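Local coordinates for cortical-lytic enzyme (PDB 4S3J), which hydrolyses partially degraded spore-cortex peptidoglycan during germination, acting as an N-acetylglucosaminidase that recognises muramic acid delta-lactam, at residues Pro59-Ser62 with Leu63-Ser67; Ile88-Val91 with Gly92-Leu95; Pro152-Thr155 with Ala156-Ala159; Ile158-Ile161 with Ala162-Gln166; Asp226-Ala229 with Tyr230-Phe233. All coordinates share one frame; numbering follows the deposited sequence.

Contact 1 of 5, residues Pro59-Ser62 with Leu63-Ser67; sequences PGDS and LYRIS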
loop_
_atom_site.group_PDB
_atom_site.type_symbol
_atom_site.label_atom_id
_atom_site.label_comp_id
_atom_site.label_asym_id
_atom_site.label_seq_id
_atom_site.Cartn_x
_atom_site.Cartn_y
_atom_site.Cartn_z
ATOM N N PRO A 59 2.764 -2.197 23.724
ATOM C CA PRO A 59 3.985 -1.383 23.801
ATOM C C PRO A 59 3.957 -0.165 22.882
ATOM O O PRO A 59 3.631 -0.262 21.685
ATOM C CB PRO A 59 5.086 -2.359 23.387
ATOM C CG PRO A 59 4.525 -3.729 23.685
ATOM C CD PRO A 59 3.043 -3.631 23.513
ATOM N N GLY A 60 4.302 0.990 23.452
ATOM C CA GLY A 60 4.342 2.248 22.721
ATOM C C GLY A 60 3.013 2.977 22.559
ATOM O O GLY A 60 2.963 4.093 22.037
ATOM N N ASP A 61 1.922 2.381 23.032
ATOM C CA ASP A 61 0.614 3.016 22.909
ATOM C C ASP A 61 0.546 4.335 23.677
ATOM O O ASP A 61 1.201 4.521 24.704
ATOM C CB ASP A 61 -0.492 2.109 23.456
ATOM C CG ASP A 61 -1.132 1.221 22.406
ATOM O OD1 ASP A 61 -1.032 1.496 21.192
ATOM O OD2 ASP A 61 -1.754 0.224 22.818
ATOM N N SER A 62 -0.308 5.217 23.174
ATOM C CA SER A 62 -0.720 6.424 23.858
ATOM C C SER A 62 -2.220 6.508 23.717
ATOM O O SER A 62 -2.798 5.848 22.845
ATOM C CB SER A 62 -0.049 7.648 23.241
ATOM O OG SER A 62 -0.460 7.805 21.883
ATOM N N LEU A 63 -2.870 7.308 24.553
ATOM C CA LEU A 63 -4.300 7.493 24.396
ATOM C C LEU A 63 -4.592 8.135 23.055
ATOM O O LEU A 63 -5.558 7.791 22.402
ATOM C CB LEU A 63 -4.877 8.330 25.536
ATOM C CG LEU A 63 -4.995 7.658 26.904
ATOM C CD1 LEU A 63 -5.569 8.658 27.910
ATOM C CD2 LEU A 63 -5.870 6.399 26.855
ATOM N N TYR A 64 -3.734 9.051 22.632
ATOM C CA TYR A 64 -3.890 9.658 21.319
ATOM C C TYR A 64 -3.902 8.593 20.202
ATOM O O TYR A 64 -4.795 8.592 19.342
ATOM C CB TYR A 64 -2.780 10.679 21.068
ATOM C CG TYR A 64 -2.860 11.262 19.683
ATOM C CD1 TYR A 64 -3.774 12.256 19.381
ATOM C CD2 TYR A 64 -2.039 10.788 18.671
ATOM C CE1 TYR A 64 -3.855 12.774 18.096
ATOM C CE2 TYR A 64 -2.116 11.292 17.405
ATOM C CZ TYR A 64 -3.022 12.284 17.124
ATOM O OH TYR A 64 -3.079 12.771 15.837
ATOM N N ARG A 65 -2.933 7.681 20.214
ATOM C CA ARG A 65 -2.867 6.647 19.173
ATOM C C ARG A 65 -4.114 5.768 19.194
ATOM O O ARG A 65 -4.694 5.459 18.159
ATOM C CB ARG A 65 -1.623 5.764 19.324
ATOM C CG ARG A 65 -1.553 4.661 18.267
ATOM C CD ARG A 65 -0.376 3.709 18.490
ATOM N NE ARG A 65 -0.385 2.576 17.558
ATOM C CZ ARG A 65 0.148 2.605 16.334
ATOM N NH1 ARG A 65 0.721 3.712 15.896
ATOM N NH2 ARG A 65 0.102 1.521 15.547
ATOM N N ILE A 66 -4.512 5.339 20.383
ATOM C CA ILE A 66 -5.650 4.442 20.485
ATOM C C ILE A 66 -6.933 5.125 19.985
ATOM O O ILE A 66 -7.777 4.489 19.336
ATOM C CB ILE A 66 -5.802 3.954 21.948
ATOM C CG1 ILE A 66 -4.562 3.158 22.361
ATOM C CG2 ILE A 66 -7.094 3.145 22.129
ATOM C CD1 ILE A 66 -4.405 3.007 23.872
ATOM N N SER A 67 -7.088 6.411 20.296
ATOM C CA SER A 67 -8.241 7.176 19.822
ATOM C C SER A 67 -8.216 7.288 18.292
ATOM O O SER A 67 -9.260 7.176 17.655
ATOM C CB SER A 67 -8.291 8.549 20.497
ATOM O OG SER A 67 -7.251 9.416 20.096
HETATM O O HOH W 1 -1.522 0.160 19.103
HETATM O O HOH W 2 -3.308 1.733 18.809
#
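S62 and R65 meet in a helix N-cap, at the point where the loop after strand 54-56 turns into helix 63-70 of the second LysM domain. The backbone N of R65 donates to S62 OG at 3.0 Å, with an N-H...O angle of 161°. The hydroxyl is set for this by a chi1 of 63°, which tucks OG between the backbone N and the carbonyl carbon of its own residue. Serine suits the place, being short enough to fold back on the first turn. The first helical bond, I66 N to S62 O, follows at 3.0 Å. D61 reaches over the same turn: its carboxylate lies across I66, with CG 3.9 Å from I66 CG1. It also faces the edge of the R65 guanidinium in a long salt bridge, OD1 to NE 3.8 Å. A water closes that gap, donating to D61 OD1 and accepting from R65 NE at 3.1 Å. Both charged groups have further partners, D61 OD2 in Y55 OH and R65 NH1 in S392 OG on helix 387-400. The chemistry implies a direct, neutral cap on the helix start, while the long ion pair beside it is probably supported in good part by the bridging water.

Contact 2 of 5, residues Ile88-Val91 with Gly92-Leu95; sequences ILHV and GQQL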
loop_
_atom_site.group_PDB
_atom_site.type_symbol
_atom_site.label_atom_id
_atom_site.label_comp_id
_atom_site.label_asym_id
_atom_site.label_seq_id
_atom_site.Cartn_x
_atom_site.Cartn_y
_atom_site.Cartn_z
ATOM N N ILE A 88 -0.021 8.278 31.599
ATOM C CA ILE A 88 0.978 7.232 31.384
ATOM C C ILE A 88 0.336 5.854 31.409
ATOM O O ILE A 88 -0.187 5.421 32.436
ATOM C CB ILE A 88 2.071 7.245 32.479
ATOM C CG1 ILE A 88 2.806 8.583 32.523
ATOM C CG2 ILE A 88 3.040 6.067 32.304
ATOM C CD1 ILE A 88 3.566 8.786 33.830
ATOM N N LEU A 89 0.433 5.147 30.287
ATOM C CA LEU A 89 -0.121 3.803 30.175
ATOM C C LEU A 89 0.939 2.730 30.455
ATOM O O LEU A 89 2.134 2.989 30.377
ATOM C CB LEU A 89 -0.726 3.607 28.778
ATOM C CG LEU A 89 -1.715 4.684 28.324
ATOM C CD1 LEU A 89 -2.215 4.366 26.942
ATOM C CD2 LEU A 89 -2.886 4.815 29.279
ATOM N N HIS A 90 0.490 1.523 30.777
ATOM C CA HIS A 90 1.393 0.386 30.907
ATOM C C HIS A 90 0.838 -0.795 30.122
ATOM O O HIS A 90 -0.379 -0.923 29.939
ATOM C CB HIS A 90 1.614 0.012 32.378
ATOM C CG HIS A 90 0.370 -0.432 33.089
ATOM N ND1 HIS A 90 -0.438 0.445 33.792
ATOM C CD2 HIS A 90 -0.198 -1.648 33.211
ATOM C CE1 HIS A 90 -1.452 -0.223 34.306
ATOM N NE2 HIS A 90 -1.337 -1.495 33.975
ATOM N N VAL A 91 1.734 -1.640 29.633
ATOM C CA VAL A 91 1.332 -2.784 28.809
ATOM C C VAL A 91 0.414 -3.707 29.603
ATOM O O VAL A 91 0.707 -4.062 30.745
ATOM C CB VAL A 91 2.558 -3.567 28.296
ATOM C CG1 VAL A 91 2.138 -4.851 27.579
ATOM C CG2 VAL A 91 3.356 -2.693 27.350
ATOM N N GLY A 92 -0.709 -4.071 28.987
ATOM C CA GLY A 92 -1.701 -4.925 29.619
ATOM C C GLY A 92 -2.830 -4.174 30.291
ATOM O O GLY A 92 -3.843 -4.766 30.646
ATOM N N GLN A 93 -2.655 -2.871 30.464
ATOM C CA GLN A 93 -3.700 -2.029 31.045
ATOM C C GLN A 93 -4.985 -2.160 30.240
ATOM O O GLN A 93 -4.966 -2.065 29.011
ATOM C CB GLN A 93 -3.238 -0.568 31.065
ATOM C CG GLN A 93 -4.178 0.396 31.741
ATOM C CD GLN A 93 -3.622 1.800 31.801
ATOM O OE1 GLN A 93 -2.435 2.020 31.568
ATOM N NE2 GLN A 93 -4.475 2.759 32.117
ATOM N N GLN A 94 -6.097 -2.361 30.926
ATOM C CA GLN A 94 -7.387 -2.509 30.278
ATOM C C GLN A 94 -8.092 -1.173 30.119
ATOM O O GLN A 94 -8.265 -0.443 31.098
ATOM C CB GLN A 94 -8.267 -3.465 31.084
ATOM C CG GLN A 94 -9.675 -3.612 30.552
ATOM C CD GLN A 94 -10.540 -4.489 31.427
ATOM O OE1 GLN A 94 -10.319 -4.581 32.636
ATOM N NE2 GLN A 94 -11.591 -5.056 30.846
ATOM N N LEU A 95 -8.577 -0.895 28.903
ATOM C CA LEU A 95 -9.360 0.309 28.631
ATOM C C LEU A 95 -10.726 -0.014 28.027
ATOM O O LEU A 95 -10.883 -0.973 27.252
ATOM C CB LEU A 95 -8.614 1.233 27.657
ATOM C CG LEU A 95 -7.240 1.713 28.098
ATOM C CD1 LEU A 95 -6.583 2.485 26.943
ATOM C CD2 LEU A 95 -7.313 2.582 29.336
HETATM O O HOH W 3 -3.042 5.216 32.961
#
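Q93 folds back against one face of the H90 imidazole, its aliphatic part on the ring and its amide reaching the main chain. The Q93 CB sits over that face, 3.7 Å from the centroid and 15° off the ring normal, a CH-pi contact. Although the two side chains run at about a right angle, the amide and imidazole planes are only 20° apart, so the flat groups are nearly parallel. Q93 CG stands anti to the backbone N (chi1 -175°) and the chain beyond it is extended, which carries OE1 to the H90 backbone N at 3.1 Å. That donor lies in the carbonyl plane of the amide. The other end of the amide is held too: a water accepts from Q93 NE2 at 3.0 Å and donates to I88 O. Glutamine suits the position because it can receive one bond and give another while its methylenes cover a ring. L89 flanks the amide, with CD2 3.6 Å from Q93 OE1. The same stretch of chain makes a type II beta turn from H90 to Q93, closed by Q93 N to H90 O at 3.0 Å. G92 takes the third position, where a positive phi favours glycine. The turn leads into strand 94-96, which pairs antiparallel with strand 54-56 of the LysM domain, and L89 and L95 both pack on I66 of helix 63-70.

Contact 3 of 5, residues Pro152-Thr155 with Ala156-Ala159; sequences PTET and AKIA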
loop_
_atom_site.group_PDB
_atom_site.type_symbol
_atom_site.label_atom_id
_atom_site.label_comp_id
_atom_site.label_asym_id
_atom_site.label_seq_id
_atom_site.Cartn_x
_atom_site.Cartn_y
_atom_site.Cartn_z
ATOM N N PRO A 152 -1.665 -6.570 -21.893
ATOM C CA PRO A 152 -1.167 -7.698 -21.093
ATOM C C PRO A 152 -2.079 -8.920 -21.177
ATOM O O PRO A 152 -3.239 -8.793 -21.549
ATOM C CB PRO A 152 -1.140 -7.138 -19.676
ATOM C CG PRO A 152 -2.176 -6.086 -19.667
ATOM C CD PRO A 152 -2.169 -5.476 -21.044
ATOM N N THR A 153 -1.561 -10.093 -20.811
ATOM C CA THR A 153 -2.307 -11.324 -21.027
ATOM C C THR A 153 -3.553 -11.387 -20.145
ATOM O O THR A 153 -3.559 -10.849 -19.039
ATOM C CB THR A 153 -1.413 -12.568 -20.761
ATOM O OG1 THR A 153 -2.125 -13.757 -21.108
ATOM C CG2 THR A 153 -0.971 -12.642 -19.301
ATOM N N GLU A 154 -4.609 -12.020 -20.656
ATOM C CA GLU A 154 -5.821 -12.305 -19.884
ATOM C C GLU A 154 -6.457 -11.046 -19.288
ATOM O O GLU A 154 -6.990 -11.071 -18.171
ATOM C CB GLU A 154 -5.488 -13.315 -18.776
ATOM C CG GLU A 154 -4.862 -14.610 -19.301
ATOM C CD GLU A 154 -4.361 -15.521 -18.186
ATOM O OE1 GLU A 154 -5.143 -15.855 -17.274
ATOM O OE2 GLU A 154 -3.165 -15.882 -18.217
ATOM N N THR A 155 -6.421 -9.947 -20.041
ATOM C CA THR A 155 -6.988 -8.690 -19.556
ATOM C C THR A 155 -8.475 -8.822 -19.275
ATOM O O THR A 155 -8.952 -8.330 -18.265
ATOM C CB THR A 155 -6.747 -7.529 -20.557
ATOM O OG1 THR A 155 -5.354 -7.206 -20.565
ATOM C CG2 THR A 155 -7.473 -6.289 -20.142
ATOM N N ALA A 156 -9.219 -9.479 -20.161
ATOM C CA ALA A 156 -10.664 -9.607 -19.967
ATOM C C ALA A 156 -10.981 -10.359 -18.674
ATOM O O ALA A 156 -11.922 -10.006 -17.962
ATOM C CB ALA A 156 -11.305 -10.301 -21.159
ATOM N N LYS A 157 -10.216 -11.406 -18.389
ATOM C CA LYS A 157 -10.396 -12.188 -17.166
ATOM C C LYS A 157 -10.238 -11.326 -15.916
ATOM O O LYS A 157 -11.042 -11.411 -14.979
ATOM C CB LYS A 157 -9.387 -13.346 -17.117
ATOM C CG LYS A 157 -9.479 -14.228 -15.863
ATOM C CD LYS A 157 -8.440 -15.351 -15.850
ATOM C CE LYS A 157 -8.667 -16.364 -16.967
ATOM N NZ LYS A 157 -7.682 -17.482 -16.925
ATOM N N ILE A 158 -9.175 -10.528 -15.892
ATOM C CA ILE A 158 -8.855 -9.703 -14.728
ATOM C C ILE A 158 -9.872 -8.571 -14.565
ATOM O O ILE A 158 -10.332 -8.299 -13.466
ATOM C CB ILE A 158 -7.423 -9.145 -14.845
ATOM C CG1 ILE A 158 -6.400 -10.299 -14.907
ATOM C CG2 ILE A 158 -7.092 -8.221 -13.693
ATOM C CD1 ILE A 158 -6.414 -11.235 -13.711
ATOM N N ALA A 159 -10.255 -7.925 -15.660
ATOM C CA ALA A 159 -11.260 -6.864 -15.586
ATOM C C ALA A 159 -12.593 -7.400 -15.094
ATOM O O ALA A 159 -13.298 -6.726 -14.345
ATOM C CB ALA A 159 -11.440 -6.191 -16.932
#
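E154 and T155 bury the most surface here, with K157 next, and together they shape the start of helix 155-164. E154 holds the N-cap position, but its side chain turns to K157: the two lie side by side, pointing the same way, and K157 NZ donates to E154 OE1 at 3.0 Å in a salt bridge. The ammonium comes from above the carboxylate plane, 36° out of it. A bend at chi3 (-65°) in the otherwise extended lysine brings NZ over, and its CD also lies 3.6 Å from E154 OE1. The second carboxylate oxygen, E154 OE2, accepts from the backbone N of I118, so the carboxylate is held at both ends. T155 serves the turn that precedes the helix. P152 to T155 form a type II beta turn, in which E154 takes the third position with a positive phi of 57°, and T155 OG1 donates to P152 O at 2.8 Å across it. Threonine suits the place because its hydroxyl ties the loop to the first helical turn. I158 N to E154 O at 3.2 Å opens the series of helical bonds, and A159 N to T155 O at 2.9 Å follows. Within the barrel domain this helix start leans on strand 135-143, through T155 on F141 and I158 on L136, while T155 and A156 touch Y210 of helix 193-210.

Contact 4 of 5, residues Ile158-Ile161 with Ala162-Gln166; sequences IANI and ATQGQ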
loop_
_atom_site.group_PDB
_atom_site.type_symbol
_atom_site.label_atom_id
_atom_site.label_comp_id
_atom_site.label_asym_id
_atom_site.label_seq_id
_atom_site.Cartn_x
_atom_site.Cartn_y
_atom_site.Cartn_z
ATOM N N ILE A 158 -9.175 -10.528 -15.892
ATOM C CA ILE A 158 -8.855 -9.703 -14.728
ATOM C C ILE A 158 -9.872 -8.571 -14.565
ATOM O O ILE A 158 -10.332 -8.299 -13.466
ATOM C CB ILE A 158 -7.423 -9.145 -14.845
ATOM C CG1 ILE A 158 -6.400 -10.299 -14.907
ATOM C CG2 ILE A 158 -7.092 -8.221 -13.693
ATOM C CD1 ILE A 158 -6.414 -11.235 -13.711
ATOM N N ALA A 159 -10.255 -7.925 -15.660
ATOM C CA ALA A 159 -11.260 -6.864 -15.586
ATOM C C ALA A 159 -12.593 -7.400 -15.094
ATOM O O ALA A 159 -13.298 -6.726 -14.345
ATOM C CB ALA A 159 -11.440 -6.191 -16.932
ATOM N N ASN A 160 -12.948 -8.605 -15.529
ATOM C CA ASN A 160 -14.222 -9.199 -15.132
ATOM C C ASN A 160 -14.240 -9.540 -13.642
ATOM O O ASN A 160 -15.275 -9.413 -12.982
ATOM C CB ASN A 160 -14.509 -10.461 -15.948
ATOM C CG ASN A 160 -15.922 -10.984 -15.739
ATOM O OD1 ASN A 160 -16.878 -10.214 -15.656
ATOM N ND2 ASN A 160 -16.052 -12.301 -15.631
ATOM N N ILE A 161 -13.101 -9.971 -13.110
ATOM C CA ILE A 161 -12.995 -10.228 -11.677
ATOM C C ILE A 161 -13.332 -8.947 -10.920
ATOM O O ILE A 161 -14.096 -8.952 -9.954
ATOM C CB ILE A 161 -11.590 -10.734 -11.290
ATOM C CG1 ILE A 161 -11.409 -12.182 -11.755
ATOM C CG2 ILE A 161 -11.356 -10.650 -9.772
ATOM C CD1 ILE A 161 -10.002 -12.718 -11.598
ATOM N N ALA A 162 -12.735 -7.846 -11.359
ATOM C CA ALA A 162 -12.965 -6.561 -10.724
ATOM C C ALA A 162 -14.441 -6.174 -10.774
ATOM O O ALA A 162 -15.055 -5.907 -9.739
ATOM C CB ALA A 162 -12.117 -5.495 -11.384
ATOM N N THR A 163 -15.002 -6.196 -11.984
ATOM C CA THR A 163 -16.357 -5.723 -12.245
ATOM C C THR A 163 -17.385 -6.528 -11.449
ATOM O O THR A 163 -18.314 -5.966 -10.875
ATOM C CB THR A 163 -16.649 -5.802 -13.762
ATOM O OG1 THR A 163 -15.786 -4.885 -14.440
ATOM C CG2 THR A 163 -18.112 -5.467 -14.097
ATOM N N GLN A 164 -17.202 -7.844 -11.389
ATOM C CA GLN A 164 -18.128 -8.692 -10.645
ATOM C C GLN A 164 -18.134 -8.401 -9.143
ATOM O O GLN A 164 -19.059 -8.800 -8.442
ATOM C CB GLN A 164 -17.801 -10.167 -10.884
ATOM C CG GLN A 164 -18.106 -10.654 -12.307
ATOM C CD GLN A 164 -19.505 -10.295 -12.780
ATOM O OE1 GLN A 164 -19.686 -9.807 -13.899
ATOM N NE2 GLN A 164 -20.500 -10.532 -11.932
ATOM N N GLY A 165 -17.099 -7.717 -8.655
ATOM C CA GLY A 165 -16.992 -7.357 -7.252
ATOM C C GLY A 165 -17.200 -5.875 -6.991
ATOM O O GLY A 165 -16.838 -5.373 -5.922
ATOM N N GLN A 166 -17.766 -5.188 -7.983
ATOM C CA GLN A 166 -18.028 -3.752 -7.937
ATOM C C GLN A 166 -16.746 -2.931 -7.774
ATOM O O GLN A 166 -16.776 -1.767 -7.364
ATOM C CB GLN A 166 -19.018 -3.434 -6.814
ATOM C CG GLN A 166 -20.400 -3.988 -7.081
ATOM C CD GLN A 166 -20.518 -5.469 -6.757
ATOM O OE1 GLN A 166 -20.885 -6.270 -7.614
ATOM N NE2 GLN A 166 -20.216 -5.836 -5.518
#
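Main-chain hydrogen bonds between A159 and T163, and between their neighbours, carry the last turns of helix 155-164. A162 N bonds to I158 O at 3.2 Å, T163 N to A159 O at 3.0 Å and Q164 N to N160 O at 3.0 Å. The next in the series is weak, G165 N lying 3.5 Å from I161 O with an N-H...O angle of only 126°, because G165 N turns instead to A162 O at 2.9 Å. The helix therefore ends in a Schellman motif. Q166 is its C-prime residue with a positive phi, Q166 N bonding to T163 O and T167 N to A162 O.

Among van der Waals contacts, the small A162 CB rests 3.4 Å from A159 O, and T163 CB lies against the same carbonyl. On the outer surface, Q164 CG comes within 3.2 Å of N160 O, placed there by a chi1 of -69° that sets CG beside its own backbone N. The bend at chi2 turns only the amide beyond it toward N160, and the glutamine passes that side chain at a slant, with the two amide planes 63° apart. Polar side chains suit that exposed side, whereas the inward residues are hydrophobic or small: A162 packs on L136 of strand 135-143 and I158 on Y138, and I161 lies on V123 and R127 of helix 120-129.

Contact 5 of 5, residues Asp226-Ala229 with Tyr230-Phe233; sequences DREA and YNRF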
loop_
_atom_site.group_PDB
_atom_site.type_symbol
_atom_site.label_atom_id
_atom_site.label_comp_id
_atom_site.label_asym_id
_atom_site.label_seq_id
_atom_site.Cartn_x
_atom_site.Cartn_y
_atom_site.Cartn_z
ATOM N N ASP A 226 9.776 17.824 -21.293
ATOM C CA ASP A 226 8.413 17.406 -21.602
ATOM C C ASP A 226 7.432 17.645 -20.452
ATOM O O ASP A 226 6.298 17.172 -20.510
ATOM C CB ASP A 226 8.403 15.921 -21.981
ATOM C CG ASP A 226 8.963 15.675 -23.371
ATOM O OD1 ASP A 226 8.901 16.614 -24.194
ATOM O OD2 ASP A 226 9.451 14.545 -23.627
ATOM N N ARG A 227 7.861 18.366 -19.420
ATOM C CA ARG A 227 6.984 18.653 -18.270
ATOM C C ARG A 227 5.650 19.245 -18.727
ATOM O O ARG A 227 4.578 18.696 -18.450
ATOM C CB ARG A 227 7.675 19.610 -17.287
ATOM C CG ARG A 227 6.840 19.962 -16.060
ATOM C CD ARG A 227 7.577 20.928 -15.125
ATOM N NE ARG A 227 7.976 22.134 -15.835
ATOM C CZ ARG A 227 7.166 23.148 -16.105
ATOM N NH1 ARG A 227 5.898 23.110 -15.727
ATOM N NH2 ARG A 227 7.629 24.194 -16.782
ATOM N N GLU A 228 5.709 20.353 -19.459
ATOM C CA GLU A 228 4.476 21.013 -19.866
ATOM C C GLU A 228 3.737 20.230 -20.958
ATOM O O GLU A 228 2.505 20.256 -20.990
ATOM C CB GLU A 228 4.762 22.445 -20.321
ATOM C CG GLU A 228 3.527 23.194 -20.777
ATOM C CD GLU A 228 2.419 23.229 -19.728
ATOM O OE1 GLU A 228 2.717 23.226 -18.506
ATOM O OE2 GLU A 228 1.240 23.244 -20.146
ATOM N N ALA A 229 4.469 19.525 -21.833
ATOM C CA ALA A 229 3.838 18.666 -22.841
ATOM C C ALA A 229 3.048 17.522 -22.176
ATOM O O ALA A 229 2.005 17.098 -22.677
ATOM C CB ALA A 229 4.887 18.113 -23.822
ATOM N N TYR A 230 3.544 17.015 -21.052
ATOM C CA TYR A 230 2.821 15.994 -20.299
ATOM C C TYR A 230 1.547 16.613 -19.700
ATOM O O TYR A 230 0.464 16.030 -19.779
ATOM C CB TYR A 230 3.710 15.403 -19.191
ATOM C CG TYR A 230 3.176 14.167 -18.480
ATOM C CD1 TYR A 230 2.076 13.458 -18.960
ATOM C CD2 TYR A 230 3.777 13.716 -17.320
ATOM C CE1 TYR A 230 1.600 12.327 -18.300
ATOM C CE2 TYR A 230 3.298 12.581 -16.644
ATOM C CZ TYR A 230 2.215 11.895 -17.149
ATOM O OH TYR A 230 1.733 10.780 -16.506
ATOM N N ASN A 231 1.678 17.793 -19.105
ATOM C CA ASN A 231 0.501 18.513 -18.605
ATOM C C ASN A 231 -0.541 18.710 -19.699
ATOM O O ASN A 231 -1.724 18.459 -19.484
ATOM C CB ASN A 231 0.881 19.873 -18.005
ATOM C CG ASN A 231 1.755 19.752 -16.788
ATOM O OD1 ASN A 231 1.745 18.725 -16.104
ATOM N ND2 ASN A 231 2.512 20.806 -16.491
ATOM N N ARG A 232 -0.107 19.131 -20.889
ATOM C CA ARG A 232 -1.043 19.330 -21.997
ATOM C C ARG A 232 -1.686 18.028 -22.431
ATOM O O ARG A 232 -2.869 17.995 -22.749
ATOM C CB ARG A 232 -0.363 19.968 -23.210
ATOM C CG ARG A 232 0.109 21.384 -23.037
ATOM C CD ARG A 232 0.355 22.003 -24.398
ATOM N NE ARG A 232 1.424 21.308 -25.117
ATOM C CZ ARG A 232 2.716 21.604 -25.014
ATOM N NH1 ARG A 232 3.111 22.602 -24.230
ATOM N NH2 ARG A 232 3.617 20.910 -25.705
ATOM N N PHE A 233 -0.905 16.949 -22.477
ATOM C CA PHE A 233 -1.479 15.655 -22.801
ATOM C C PHE A 233 -2.572 15.286 -21.795
ATOM O O PHE A 233 -3.650 14.843 -22.181
ATOM C CB PHE A 233 -0.390 14.573 -22.829
ATOM C CG PHE A 233 -0.928 13.176 -22.905
ATOM C CD1 PHE A 233 -1.565 12.725 -24.046
ATOM C CD2 PHE A 233 -0.776 12.299 -21.836
ATOM C CE1 PHE A 233 -2.053 11.434 -24.125
ATOM C CE2 PHE A 233 -1.259 11.001 -21.914
ATOM C CZ PHE A 233 -1.896 10.572 -23.055
#
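Four successive i to i+4 bonds open helix 227-240: Y230 N to D226 O at 2.8 Å, N231 N to R227 O, R232 N to E228 O and F233 N to A229 O. D226, at the N-cap position, makes no capping bond with its side chain; its carboxylate is taken by R191 in a salt bridge and by S187 OG. The side-chain contact proper is E228 with N231. N231 ND2 donates to E228 OE1 at 3.2 Å and almost straight, 170°. The oxygen lies in the amide plane, yet the amide comes from above the carboxylate plane, so the two flat groups stand steeply to each other. A bend at chi2 (55°) brings the glutamate over the turn. Asparagine suits this place because ND2 can serve two acceptors: it also bonds D268 OD2, the carboxylate oxygen that makes a salt bridge with R227 NH1. R232 folds back over the start of the helix, one guanidinium face resting on the A229 CA, with NH2 3.6 Å from A229 CB, where a small alanine permits the approach. R232 CG lies 3.6 Å from E228 OE2, an oxygen that pairs by salt bridge with R235. Y230 and F233 point inward, Y230 meeting the ring of F219 and F233 standing edge-to-face on F217. The helix links strands 214-218 and 246-251 in a beta-alpha-beta unit of the TIM barrel. Chemically, the polar face is a small network in which N231 ND2 donates to the carboxylates of both E228 and D268, and the cations R227 and R235 probably offset the gathered negative charge.

How the contacts relate
The five contacts fall into two groups. Contacts 1 and 2 share the second LysM domain, with centres 10 Å apart, and touch directly: L89 CD1 lies 3.8 Å from L63 N, and I66 CD1 is 3.8 Å from L95 CD1. Contacts 3 and 4 are the beginning and end of one helix of the glycosyl hydrolase family 18 domain, sharing I158 and A159. Contact 5 belongs to the same domain, its centre about 30 Å from that of contact 3, and is about 45 Å between centres from contact 1. It alone approaches the catalytic site: the Y230 side chain is about 8 Å from that of E220, the probable proton donor.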